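Local coordinates for ribosome-inactivating protein (Lychnis chalcedonica, PDB 2G5X) that belongs to the plant ribosome-inactivating proteins, here a single chain of mixed helices and a beta sheet, at residues 29-34 / 209-214; 35-40 / 228-233. All coordinates share one frame; numbering follows the deposited sequence.

Interaction 1: 29-34 / 209-214; sequences PKVCNI and QYHKSC
C32 and C214 are joined covalently: the bond from C32 SG to C214 SG measures 2.0 Å, and its torsion of -90° is close to the unstrained value for a disulfide. Each sulfur lies anti to its own carbonyl carbon and beside its backbone N, at C32 with chi1 -59°. The aromatic contacts centre on Y210. I34 CD1 sits over one face of the ring, off-centre toward the rim, 4.3 Å from the ring centroid, a CH-pi contact in which the two side chains cross at roughly a right angle. C32 SG comes to the same ring at its edge, 4.0 Å from Y210 CD1, a sulfur-aromatic contact. What remains is van der Waals packing. V31 turns CG1, anti to its backbone N (chi1 176°), to within 3.6 Å of Y210 O, while CG2 meets the H211 imidazole obliquely. No hydrogen bond links the two segments. The 29-34 side is shaped by a type I' beta turn from V31 to I34, closed by V31 N to I34 O at 3.0 Å and I34 N to V31 O at 2.9 Å. The motif is a doubly bonded type I' turn, disulfide-linked to the chain leaving helix 203-210 in this ribosome-inactivating protein.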
loop_
_atom_site.group_PDB
_atom_site.type_symbol
_atom_site.label_atom_id
_atom_site.label_comp_id
_atom_site.label_asym_id
_atom_site.label_seq_id
_atom_site.Cartn_x
_atom_site.Cartn_y
_atom_site.Cartn_z
ATOM N N PRO A 29 21.469 8.061 1.325
ATOM C CA PRO A 29 21.832 7.182 2.440
ATOM C C PRO A 29 20.695 6.829 3.390
ATOM O O PRO A 29 19.708 7.555 3.503
ATOM C CB PRO A 29 22.938 7.963 3.146
ATOM C CG PRO A 29 23.593 8.693 2.018
ATOM C CD PRO A 29 22.402 9.200 1.242
ATOM N N LYS A 30 20.856 5.703 4.075
ATOM C CA LYS A 30 19.874 5.245 5.042
ATOM C C LYS A 30 20.206 5.841 6.407
ATOM O O LYS A 30 21.308 6.355 6.620
ATOM C CB LYS A 30 19.889 3.716 5.134
ATOM C CG LYS A 30 19.505 3.007 3.844
ATOM C CD LYS A 30 19.411 1.505 4.051
ATOM C CE LYS A 30 18.930 0.805 2.792
ATOM N NZ LYS A 30 18.830 -0.671 2.992
ATOM N N VAL A 31 19.247 5.771 7.321
ATOM C CA VAL A 31 19.416 6.280 8.680
ATOM C C VAL A 31 19.149 5.109 9.624
ATOM O O VAL A 31 18.081 4.498 9.575
ATOM C CB VAL A 31 18.427 7.436 8.964
ATOM C CG1 VAL A 31 18.545 7.891 10.412
ATOM C CG2 VAL A 31 18.715 8.597 8.024
ATOM N N CYS A 32 20.125 4.792 10.473
ATOM C CA CYS A 32 20.000 3.665 11.397
ATOM C C CYS A 32 19.730 2.406 10.569
ATOM O O CYS A 32 19.063 1.473 11.024
ATOM C CB CYS A 32 18.851 3.889 12.389
ATOM S SG CYS A 32 18.984 5.388 13.419
ATOM N N ASN A 33 20.260 2.406 9.345
ATOM C CA ASN A 33 20.112 1.307 8.393
ATOM C C ASN A 33 18.658 1.094 7.972
ATOM O O ASN A 33 18.216 -0.037 7.762
ATOM C CB ASN A 33 20.693 0.008 8.965
ATOM C CG ASN A 33 20.876 -1.065 7.906
ATOM O OD1 ASN A 33 21.228 -0.768 6.765
ATOM N ND2 ASN A 33 20.657 -2.320 8.283
ATOM N N ILE A 34 17.924 2.195 7.856
ATOM C CA ILE A 34 16.523 2.164 7.442
ATOM C C ILE A 34 16.371 3.132 6.266
ATOM O O ILE A 34 16.860 4.262 6.323
ATOM C CB ILE A 34 15.583 2.645 8.574
ATOM C CG1 ILE A 34 15.787 1.802 9.834
ATOM C CG2 ILE A 34 14.126 2.564 8.106
ATOM C CD1 ILE A 34 15.061 2.352 11.047
ATOM N N GLN A 209 12.010 11.103 15.484
ATOM C CA GLN A 209 12.955 10.704 16.514
ATOM C C GLN A 209 14.098 9.856 15.976
ATOM O O GLN A 209 15.233 9.982 16.439
ATOM C CB GLN A 209 12.226 9.964 17.638
ATOM C CG GLN A 209 11.247 10.850 18.388
ATOM C CD GLN A 209 11.880 12.156 18.824
ATOM O OE1 GLN A 209 12.880 12.164 19.542
ATOM N NE2 GLN A 209 11.302 13.271 18.388
ATOM N N TYR A 210 13.805 8.997 15.003
ATOM C CA TYR A 210 14.839 8.155 14.417
ATOM C C TYR A 210 15.940 8.988 13.770
ATOM O O TYR A 210 17.080 8.541 13.664
ATOM C CB TYR A 210 14.237 7.191 13.389
ATOM C CG TYR A 210 13.999 5.805 13.944
ATOM C CD1 TYR A 210 15.069 4.961 14.243
ATOM C CD2 TYR A 210 12.708 5.344 14.197
ATOM C CE1 TYR A 210 14.858 3.689 14.781
ATOM C CE2 TYR A 210 12.486 4.079 14.735
ATOM C CZ TYR A 210 13.565 3.258 15.024
ATOM O OH TYR A 210 13.350 2.010 15.561
ATOM N N HIS A 211 15.607 10.199 13.337
ATOM C CA HIS A 211 16.616 11.056 12.733
ATOM C C HIS A 211 17.546 11.625 13.808
ATOM O O HIS A 211 18.629 12.129 13.501
ATOM C CB HIS A 211 15.965 12.203 11.950
ATOM C CG HIS A 211 15.521 11.823 10.569
ATOM N ND1 HIS A 211 14.258 11.342 10.293
ATOM C CD2 HIS A 211 16.172 11.868 9.382
ATOM C CE1 HIS A 211 14.150 11.113 8.996
ATOM N NE2 HIS A 211 15.298 11.424 8.419
ATOM N N LYS A 212 17.130 11.530 15.070
ATOM C CA LYS A 212 17.931 12.048 16.179
ATOM C C LYS A 212 18.614 10.969 17.020
ATOM O O LYS A 212 19.551 11.258 17.769
ATOM C CB LYS A 212 17.066 12.918 17.096
ATOM C CG LYS A 212 16.406 14.099 16.400
ATOM C CD LYS A 212 15.739 15.034 17.400
ATOM C CE LYS A 212 14.674 14.322 18.222
ATOM N NZ LYS A 212 14.062 15.217 19.249
ATOM N N SER A 213 18.141 9.731 16.905
ATOM C CA SER A 213 18.716 8.619 17.663
ATOM C C SER A 213 18.238 7.282 17.109
ATOM O O SER A 213 17.105 7.168 16.643
ATOM C CB SER A 213 18.323 8.728 19.142
ATOM O OG SER A 213 18.795 7.614 19.883
ATOM N N CYS A 214 19.102 6.271 17.165
ATOM C CA CYS A 214 18.739 4.947 16.674
ATOM C C CYS A 214 18.144 4.087 17.784
ATOM O O CYS A 214 17.617 3.006 17.528
ATOM C CB CYS A 214 19.955 4.244 16.065
ATOM S SG CYS A 214 20.621 5.064 14.580
#

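Interaction 2: 35-40 / 228-233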
loop_
_atom_site.group_PDB
_atom_site.type_symbol
_atom_site.label_atom_id
_atom_site.label_comp_id
_atom_site.label_asym_id
_atom_site.label_seq_id
_atom_site.Cartn_x
_atom_site.Cartn_y
_atom_site.Cartn_z
ATOM N N PRO A 35 15.707 2.705 5.180
ATOM C CA PRO A 35 15.543 3.615 4.041
ATOM C C PRO A 35 14.649 4.805 4.397
ATOM O O PRO A 35 13.760 4.693 5.241
ATOM C CB PRO A 35 14.943 2.716 2.960
ATOM C CG PRO A 35 14.181 1.698 3.744
ATOM C CD PRO A 35 15.109 1.389 4.899
ATOM N N VAL A 36 14.894 5.940 3.750
ATOM C CA VAL A 36 14.138 7.161 4.018
ATOM C C VAL A 36 13.528 7.734 2.741
ATOM O O VAL A 36 14.175 7.759 1.697
ATOM C CB VAL A 36 15.063 8.232 4.638
ATOM C CG1 VAL A 36 14.245 9.423 5.119
ATOM C CG2 VAL A 36 15.878 7.618 5.775
ATOM N N THR A 37 12.283 8.198 2.820
ATOM C CA THR A 37 11.643 8.772 1.642
ATOM C C THR A 37 12.210 10.163 1.374
ATOM O O THR A 37 12.844 10.770 2.246
ATOM C CB THR A 37 10.112 8.895 1.810
ATOM O OG1 THR A 37 9.813 9.849 2.837
ATOM C CG2 THR A 37 9.507 7.543 2.172
ATOM N N LYS A 38 11.985 10.657 0.162
ATOM C CA LYS A 38 12.466 11.974 -0.238
ATOM C C LYS A 38 11.283 12.927 -0.387
ATOM O O LYS A 38 10.328 12.641 -1.112
ATOM C CB LYS A 38 13.217 11.874 -1.571
ATOM C CG LYS A 38 13.933 10.548 -1.796
ATOM C CD LYS A 38 14.870 10.176 -0.651
ATOM C CE LYS A 38 15.464 8.787 -0.873
ATOM N NZ LYS A 38 16.321 8.323 0.259
ATOM N N LYS A 39 11.351 14.066 0.295
ATOM C CA LYS A 39 10.271 15.046 0.244
ATOM C C LYS A 39 9.953 15.516 -1.174
ATOM O O LYS A 39 8.788 15.749 -1.513
ATOM C CB LYS A 39 10.622 16.249 1.124
ATOM C CG LYS A 39 9.465 17.202 1.377
ATOM C CD LYS A 39 9.831 18.224 2.448
ATOM C CE LYS A 39 8.665 19.142 2.765
ATOM N NZ LYS A 39 8.994 20.079 3.878
ATOM N N ALA A 40 10.984 15.646 -2.003
ATOM C CA ALA A 40 10.804 16.106 -3.379
ATOM C C ALA A 40 10.252 15.045 -4.333
ATOM O O ALA A 40 10.072 15.318 -5.517
ATOM C CB ALA A 40 12.128 16.656 -3.923
ATOM N N LEU A 228 10.733 1.006 12.864
ATOM C CA LEU A 228 10.312 1.313 11.500
ATOM C C LEU A 228 11.090 0.600 10.399
ATOM O O LEU A 228 12.280 0.317 10.542
ATOM C CB LEU A 228 10.375 2.825 11.269
ATOM C CG LEU A 228 9.557 3.660 12.254
ATOM C CD1 LEU A 228 9.663 5.128 11.885
ATOM C CD2 LEU A 228 8.101 3.212 12.242
ATOM N N GLY A 229 10.389 0.299 9.306
ATOM C CA GLY A 229 11.003 -0.349 8.162
ATOM C C GLY A 229 11.257 0.667 7.059
ATOM O O GLY A 229 11.970 0.392 6.095
ATOM N N LEU A 230 10.660 1.846 7.206
ATOM C CA LEU A 230 10.810 2.936 6.246
ATOM C C LEU A 230 10.619 4.238 7.013
ATOM O O LEU A 230 9.659 4.377 7.772
ATOM C CB LEU A 230 9.748 2.832 5.137
ATOM C CG LEU A 230 9.695 3.969 4.106
ATOM C CD1 LEU A 230 10.953 3.942 3.243
ATOM C CD2 LEU A 230 8.456 3.822 3.222
ATOM N N LEU A 231 11.531 5.186 6.833
ATOM C CA LEU A 231 11.415 6.462 7.525
ATOM C C LEU A 231 10.894 7.535 6.591
ATOM O O LEU A 231 11.121 7.489 5.385
ATOM C CB LEU A 231 12.773 6.927 8.072
ATOM C CG LEU A 231 13.530 6.064 9.082
ATOM C CD1 LEU A 231 14.738 6.841 9.584
ATOM C CD2 LEU A 231 12.630 5.699 10.247
ATOM N N LEU A 232 10.184 8.497 7.163
ATOM C CA LEU A 232 9.680 9.620 6.396
ATOM C C LEU A 232 10.814 10.647 6.427
ATOM O O LEU A 232 11.629 10.652 7.353
ATOM C CB LEU A 232 8.433 10.200 7.072
ATOM C CG LEU A 232 7.756 11.420 6.439
ATOM C CD1 LEU A 232 7.053 11.006 5.157
ATOM C CD2 LEU A 232 6.752 12.015 7.419
ATOM N N TYR A 233 10.886 11.494 5.410
ATOM C CA TYR A 233 11.907 12.534 5.366
ATOM C C TYR A 233 11.736 13.390 6.625
ATOM O O TYR A 233 10.679 13.361 7.258
ATOM C CB TYR A 233 11.701 13.388 4.114
ATOM C CG TYR A 233 10.290 13.909 3.983
ATOM C CD1 TYR A 233 9.873 15.035 4.691
ATOM C CD2 TYR A 233 9.355 13.252 3.181
ATOM C CE1 TYR A 233 8.558 15.494 4.610
ATOM C CE2 TYR A 233 8.039 13.703 3.092
ATOM C CZ TYR A 233 7.651 14.824 3.810
ATOM O OH TYR A 233 6.352 15.271 3.730
#
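K39 lays its side chain over one face of the Y233 ring, and the contact can be followed outward from the backbone. CB stands above the ring centre, 3.7 Å from the centroid, in a CH-pi contact. With CG anti to the backbone N (chi1 -168°) and the chain extended beyond it, the next methylenes run on across the ring: CG lies 3.8 Å from Y233 CE1, CD is 3.7 Å from that same atom, and CE passes beyond the rim, 4.1 Å from Y233 CE1. The ring is clamped, since L232 CG covers the opposite face.

Further back, the backbones pair in parallel fashion through a single bridge between V36 and L231. L231 N gives a nearly straight bond to P35 O at 2.8 Å, and T37 N returns one to L231 O at 2.9 Å. T37 OG1 then accepts a more bent bond from Y233 N at 3.2 Å and is also hydrogen-bonded to S66 O. Beside this bridge, V36 CG2 packs on L231 CB, and L230 CD1 meets P35 CG at 4.0 Å.

The paired segments are wedged between two helices. P35 and L230 rest on R21 and F24 of helix 10-25, whereas L231 and L232 lean on S207 and S204 of helix 203-210, where S207 OG also accepts from L232 N.

Overall arrangement
Segments 29-34 and 35-40 are consecutive, I34 running into P35, while their partners 209-214 and 228-233 lie apart; the centres of the contacts are about 10 Å from each other. Interaction 1 is the surface end, about 22 Å from the chain centre; interaction 2 lies deeper, at about 15 Å. They meet directly: H211 CE1 packs within 3.0 Å of L232 O, I34 CD1 comes within 3.5 Å of L228 O, I34 CG2 packs on the backbone of G229 and L230, and V31 touches both V36 and L231. Together, a disulfide and a single parallel bridge fasten the loop between helix 10-25 and strand 45-51 to the C-terminal part of the chain, with helix 203-210 serving both contacts.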